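Local structure of lipase-esterase related protein (Clostridium acetobutylicum, 3E0X) at residues H52-Y66 and I167-L180. The protein is of unknown function but is probably a hydrolase of the alpha/beta hydrolase fold, of the lipase and esterase kind. Residues are numbered along the deposited sequence; the frame is centred on the assembly and turned at random. Where two conformers were deposited one is given.
Sequences HGESKGQCPSTVYGY and IMINDLIACKLIDL
The His52 ring meets the carboxylate of Asp171 edge-on, the two planes only 10° apart, while the Tyr66 ring carries Pro60 CB over the centre of one face and turns its hydroxyl to the same carboxylate. The Tyr64 ring takes Ile178 CD1 over one face, 3.4 Å from CE2, and water 4 at its edge. In this alpha/beta hydrolase fold the contact joins the loop and first turn of helix 63-76 to helix 165-177, which borders the ortho-xylene pocket through Met168, and to the residues just after it. His52 NE2 donates to the syn lone pair of Asp171 OD2 (2.6 Å, 174°), and Gly26 N also donates to that oxygen. Asp171 OD1 accepts from Tyr66 OH at 2.6 Å and, on its anti side, from Asn170 ND2, so three side chains and a backbone N-H fix the carboxylate's rotation. Ala174 CB packs against Ser61 O, and the Val63 side chain crosses that of Ile178 at about a right angle, Val63 CB 3.8 Å from Ile178 CD1. Four waters bridge the segments; water 3 accepts from Val63 N and donates to Ala174 O, and water 4 joins Tyr64 OH to Asp179 N. CG anti to the backbone N carries Asn170 ND2 to a nearly straight bond with Pro60 O (2.8 Å), 35° out of that carbonyl's plane.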
loop_
_atom_site.group_PDB
_atom_site.type_symbol
_atom_site.label_atom_id
_atom_site.label_comp_id
_atom_site.label_asym_id
_atom_site.label_seq_id
_atom_site.Cartn_x
_atom_site.Cartn_y
_atom_site.Cartn_z
ATOM N N HIS A 52 9.519 4.081 -9.108
ATOM C CA HIS A 52 8.828 2.833 -9.401
ATOM C C HIS A 52 7.990 3.012 -10.658
ATOM O O HIS A 52 7.531 4.134 -10.932
ATOM C CB HIS A 52 7.880 2.471 -8.261
ATOM C CG HIS A 52 8.561 2.272 -6.930
ATOM N ND1 HIS A 52 9.109 3.310 -6.201
ATOM C CD2 HIS A 52 8.731 1.158 -6.171
ATOM C CE1 HIS A 52 9.607 2.844 -5.066
ATOM N NE2 HIS A 52 9.391 1.539 -5.019
ATOM N N GLY A 53 7.765 1.924 -11.407
ATOM C CA GLY A 53 6.941 2.005 -12.618
ATOM C C GLY A 53 7.420 3.137 -13.509
ATOM O O GLY A 53 8.604 3.239 -13.802
ATOM N N GLU A 54 6.506 4.027 -13.895
ATOM C CA GLU A 54 6.841 5.085 -14.835
ATOM C C GLU A 54 7.146 6.410 -14.172
ATOM O O GLU A 54 7.320 7.443 -14.857
ATOM C CB GLU A 54 5.739 5.250 -15.882
ATOM C CG GLU A 54 5.670 4.081 -16.829
ATOM C CD GLU A 54 4.685 4.285 -17.945
ATOM O OE1 GLU A 54 3.844 3.385 -18.156
ATOM O OE2 GLU A 54 4.747 5.346 -18.609
ATOM N N SER A 55 7.231 6.408 -12.844
ATOM C CA SER A 55 7.614 7.632 -12.142
ATOM C C SER A 55 9.124 7.705 -12.024
ATOM O O SER A 55 9.732 6.937 -11.284
ATOM C CB SER A 55 6.977 7.687 -10.756
ATOM O OG SER A 55 5.597 7.937 -10.833
ATOM N N LYS A 56 9.731 8.610 -12.784
ATOM C CA LYS A 56 11.195 8.681 -12.822
ATOM C C LYS A 56 11.760 9.291 -11.547
ATOM O O LYS A 56 11.105 10.112 -10.879
ATOM C CB LYS A 56 11.672 9.507 -14.029
ATOM C CG LYS A 56 11.468 8.821 -15.360
ATOM C CD LYS A 56 11.949 9.689 -16.523
ATOM C CE LYS A 56 10.826 10.110 -17.440
ATOM N NZ LYS A 56 10.401 8.997 -18.344
ATOM N N GLY A 57 12.987 8.903 -11.227
ATOM C CA GLY A 57 13.682 9.482 -10.105
ATOM C C GLY A 57 14.252 8.446 -9.172
ATOM O O GLY A 57 13.975 7.251 -9.330
ATOM N N GLN A 58 15.091 8.903 -8.242
ATOM C CA GLN A 58 15.611 8.065 -7.166
ATOM C C GLN A 58 14.467 7.717 -6.208
ATOM O O GLN A 58 13.697 8.595 -5.800
ATOM C CB GLN A 58 16.755 8.792 -6.423
ATOM C CG GLN A 58 17.204 8.210 -5.070
ATOM C CD GLN A 58 18.014 6.936 -5.183
ATOM O OE1 GLN A 58 18.419 6.529 -6.278
ATOM N NE2 GLN A 58 18.269 6.301 -4.030
ATOM N N CYS A 59 14.348 6.442 -5.837
ATOM C CA CYS A 59 13.337 6.072 -4.844
ATOM C C CYS A 59 13.737 6.701 -3.521
ATOM O O CYS A 59 14.886 6.562 -3.105
ATOM C CB CYS A 59 13.298 4.565 -4.618
ATOM S SG CYS A 59 12.877 3.555 -6.044
ATOM N N PRO A 60 12.814 7.416 -2.854
ATOM C CA PRO A 60 13.081 7.859 -1.484
ATOM C C PRO A 60 13.490 6.683 -0.588
ATOM O O PRO A 60 12.995 5.558 -0.757
ATOM C CB PRO A 60 11.728 8.414 -1.042
ATOM C CG PRO A 60 11.093 8.921 -2.322
ATOM C CD PRO A 60 11.519 7.924 -3.366
ATOM N N SER A 61 14.382 6.954 0.366
ATOM C CA SER A 61 14.921 5.905 1.228
ATOM C C SER A 61 14.112 5.717 2.489
ATOM O O SER A 61 14.363 4.774 3.260
ATOM C CB SER A 61 16.353 6.214 1.646
ATOM O OG SER A 61 17.212 6.183 0.518
ATOM N N THR A 62 13.131 6.590 2.710
ATOM C CA THR A 62 12.323 6.539 3.940
ATOM C C THR A 62 10.848 6.595 3.624
ATOM O O THR A 62 10.437 7.178 2.598
ATOM C CB THR A 62 12.670 7.679 4.932
ATOM O OG1 THR A 62 12.182 8.932 4.440
ATOM C CG2 THR A 62 14.182 7.775 5.137
ATOM N N VAL A 63 10.028 6.029 4.518
ATOM C CA VAL A 63 8.589 6.153 4.298
ATOM C C VAL A 63 8.166 7.630 4.343
ATOM O O VAL A 63 7.258 8.040 3.627
ATOM C CB VAL A 63 7.815 5.274 5.283
ATOM C CG1 VAL A 63 6.325 5.556 5.215
ATOM C CG2 VAL A 63 8.065 3.796 4.935
ATOM N N TYR A 64 8.830 8.431 5.176
ATOM C CA TYR A 64 8.572 9.873 5.201
ATOM C C TYR A 64 8.733 10.552 3.850
ATOM O O TYR A 64 7.956 11.434 3.495
ATOM C CB TYR A 64 9.472 10.554 6.233
ATOM C CG TYR A 64 9.160 10.056 7.622
ATOM C CD1 TYR A 64 7.990 10.470 8.276
ATOM C CD2 TYR A 64 10.009 9.168 8.288
ATOM C CE1 TYR A 64 7.676 10.031 9.542
ATOM C CE2 TYR A 64 9.707 8.708 9.577
ATOM C CZ TYR A 64 8.527 9.126 10.199
ATOM O OH TYR A 64 8.213 8.686 11.464
ATOM N N GLY A 65 9.736 10.155 3.080
ATOM C CA GLY A 65 9.903 10.688 1.726
ATOM C C GLY A 65 8.698 10.375 0.863
ATOM O O GLY A 65 8.179 11.279 0.178
ATOM N N TYR A 66 8.268 9.102 0.870
ATOM C CA TYR A 66 7.075 8.699 0.120
ATOM C C TYR A 66 5.825 9.443 0.590
ATOM O O TYR A 66 5.016 9.892 -0.244
ATOM C CB TYR A 66 6.867 7.181 0.186
ATOM C CG TYR A 66 7.908 6.367 -0.540
ATOM C CD1 TYR A 66 8.008 6.408 -1.933
ATOM C CD2 TYR A 66 8.747 5.522 0.161
ATOM C CE1 TYR A 66 8.948 5.632 -2.608
ATOM C CE2 TYR A 66 9.699 4.724 -0.507
ATOM C CZ TYR A 66 9.791 4.795 -1.887
ATOM O OH TYR A 66 10.715 4.008 -2.541
ATOM N N ILE A 167 15.643 -1.640 -5.889
ATOM C CA ILE A 167 14.412 -0.980 -5.467
ATOM C C ILE A 167 13.760 -1.726 -4.288
ATOM O O ILE A 167 13.408 -1.108 -3.265
ATOM C CB ILE A 167 13.424 -0.800 -6.629
ATOM C CG1 ILE A 167 14.071 0.078 -7.717
ATOM C CG2 ILE A 167 12.075 -0.196 -6.129
ATOM C CD1 ILE A 167 13.253 0.176 -8.958
HETATM N N MSE A 168 13.577 -3.042 -4.417
HETATM C CA MSE A 168 13.053 -3.841 -3.285
HETATM C C MSE A 168 13.932 -3.671 -2.022
HETATM O O MSE A 168 13.434 -3.551 -0.888
HETATM C CB MSE A 168 12.938 -5.310 -3.697
HETATM C CG MSE A 168 12.391 -6.185 -2.589
HETATM SE SE MSE A 168 10.504 -5.805 -2.183
HETATM C CE MSE A 168 9.743 -6.905 -3.615
ATOM N N ILE A 169 15.245 -3.682 -2.208
ATOM C CA ILE A 169 16.140 -3.514 -1.072
ATOM C C ILE A 169 15.920 -2.144 -0.382
ATOM O O ILE A 169 15.754 -2.062 0.841
ATOM C CB ILE A 169 17.620 -3.734 -1.510
ATOM C CG1 ILE A 169 17.833 -5.213 -1.864
ATOM C CG2 ILE A 169 18.599 -3.294 -0.418
ATOM C CD1 ILE A 169 19.125 -5.493 -2.590
ATOM N N ASN A 170 15.860 -1.076 -1.179
ATOM C CA ASN A 170 15.583 0.262 -0.660
ATOM C C ASN A 170 14.297 0.279 0.140
ATOM O O ASN A 170 14.234 0.827 1.244
ATOM C CB ASN A 170 15.436 1.209 -1.832
ATOM C CG ASN A 170 15.104 2.643 -1.403
ATOM O OD1 ASN A 170 15.993 3.430 -1.100
ATOM N ND2 ASN A 170 13.810 2.971 -1.373
ATOM N N ASP A 171 13.259 -0.307 -0.439
ATOM C CA ASP A 171 11.938 -0.237 0.164
ATOM C C ASP A 171 11.845 -1.073 1.440
ATOM O O ASP A 171 11.195 -0.648 2.403
ATOM C CB ASP A 171 10.877 -0.660 -0.843
ATOM C CG ASP A 171 10.685 0.352 -1.967
ATOM O OD1 ASP A 171 11.192 1.496 -1.858
ATOM O OD2 ASP A 171 9.990 0.002 -2.955
ATOM N N LEU A 172 12.480 -2.254 1.475
ATOM C CA LEU A 172 12.444 -3.072 2.703
ATOM C C LEU A 172 13.225 -2.417 3.837
ATOM O O LEU A 172 12.820 -2.506 5.000
ATOM C CB LEU A 172 12.955 -4.493 2.444
ATOM C CG LEU A 172 12.011 -5.366 1.616
ATOM C CD1 LEU A 172 12.694 -6.651 1.160
ATOM C CD2 LEU A 172 10.698 -5.653 2.343
ATOM N N ILE A 173 14.319 -1.729 3.500
ATOM C CA ILE A 173 15.046 -0.950 4.505
ATOM C C ILE A 173 14.152 0.191 5.021
ATOM O O ILE A 173 14.082 0.422 6.243
ATOM C CB ILE A 173 16.412 -0.422 3.948
ATOM C CG1 ILE A 173 17.349 -1.621 3.713
ATOM C CG2 ILE A 173 17.002 0.630 4.877
ATOM C CD1 ILE A 173 18.648 -1.312 2.948
ATOM N N ALA A 174 13.448 0.880 4.108
ATOM C CA ALA A 174 12.515 1.941 4.535
ATOM C C ALA A 174 11.473 1.356 5.496
ATOM O O ALA A 174 11.131 1.981 6.532
ATOM C CB ALA A 174 11.843 2.581 3.322
ATOM N N CYS A 175 11.008 0.134 5.192
ATOM C CA CYS A 175 10.013 -0.492 6.075
ATOM C C CYS A 175 10.577 -0.854 7.431
ATOM O O CYS A 175 9.901 -0.681 8.452
ATOM C CB CYS A 175 9.422 -1.735 5.422
ATOM S SG CYS A 175 8.293 -1.340 4.063
ATOM N N LYS A 176 11.817 -1.341 7.461
ATOM C CA LYS A 176 12.418 -1.689 8.738
ATOM C C LYS A 176 12.655 -0.428 9.602
ATOM O O LYS A 176 12.636 -0.511 10.836
ATOM C CB LYS A 176 13.711 -2.480 8.544
ATOM C CG LYS A 176 14.372 -2.799 9.866
ATOM C CD LYS A 176 15.407 -3.890 9.808
ATOM C CE LYS A 176 16.012 -4.009 11.211
ATOM N NZ LYS A 176 17.456 -4.335 11.225
ATOM N N LEU A 177 12.847 0.729 8.967
ATOM C CA LEU A 177 13.100 1.966 9.692
ATOM C C LEU A 177 11.828 2.640 10.215
ATOM O O LEU A 177 11.898 3.282 11.253
ATOM C CB LEU A 177 13.837 2.955 8.804
ATOM C CG LEU A 177 15.284 2.605 8.434
ATOM C CD1 LEU A 177 15.814 3.597 7.382
ATOM C CD2 LEU A 177 16.200 2.533 9.648
ATOM N N ILE A 178 10.694 2.522 9.518
ATOM C CA ILE A 178 9.499 3.322 9.875
ATOM C C ILE A 178 8.849 2.910 11.202
ATOM O O ILE A 178 8.744 1.719 11.522
ATOM C CB ILE A 178 8.448 3.314 8.739
ATOM C CG1 ILE A 178 7.386 4.405 8.956
ATOM C CG2 ILE A 178 7.811 1.910 8.559
ATOM C CD1 ILE A 178 7.921 5.877 9.002
ATOM N N ASP A 179 8.423 3.906 11.983
ATOM C CA ASP A 179 7.649 3.602 13.172
ATOM C C ASP A 179 6.679 4.739 13.427
ATOM O O ASP A 179 7.033 5.735 14.083
ATOM C CB ASP A 179 8.585 3.398 14.365
ATOM C CG ASP A 179 7.853 2.934 15.612
ATOM O OD1 ASP A 179 6.594 2.962 15.619
ATOM O OD2 ASP A 179 8.562 2.521 16.570
ATOM N N LEU A 180 5.469 4.593 12.895
ATOM C CA LEU A 180 4.421 5.604 13.091
ATOM C C LEU A 180 3.480 5.253 14.233
ATOM O O LEU A 180 2.459 5.912 14.408
ATOM C CB LEU A 180 3.572 5.767 11.823
ATOM C CG LEU A 180 4.330 6.242 10.586
ATOM C CD1 LEU A 180 3.545 5.942 9.304
ATOM C CD2 LEU A 180 4.685 7.709 10.706
HETATM O O HOH W 1 15.957 2.693 2.431
HETATM O O HOH W 2 17.967 3.521 0.869
HETATM O O HOH W 3 11.179 4.812 6.693
HETATM O O HOH W 4 9.605 6.575 12.263
#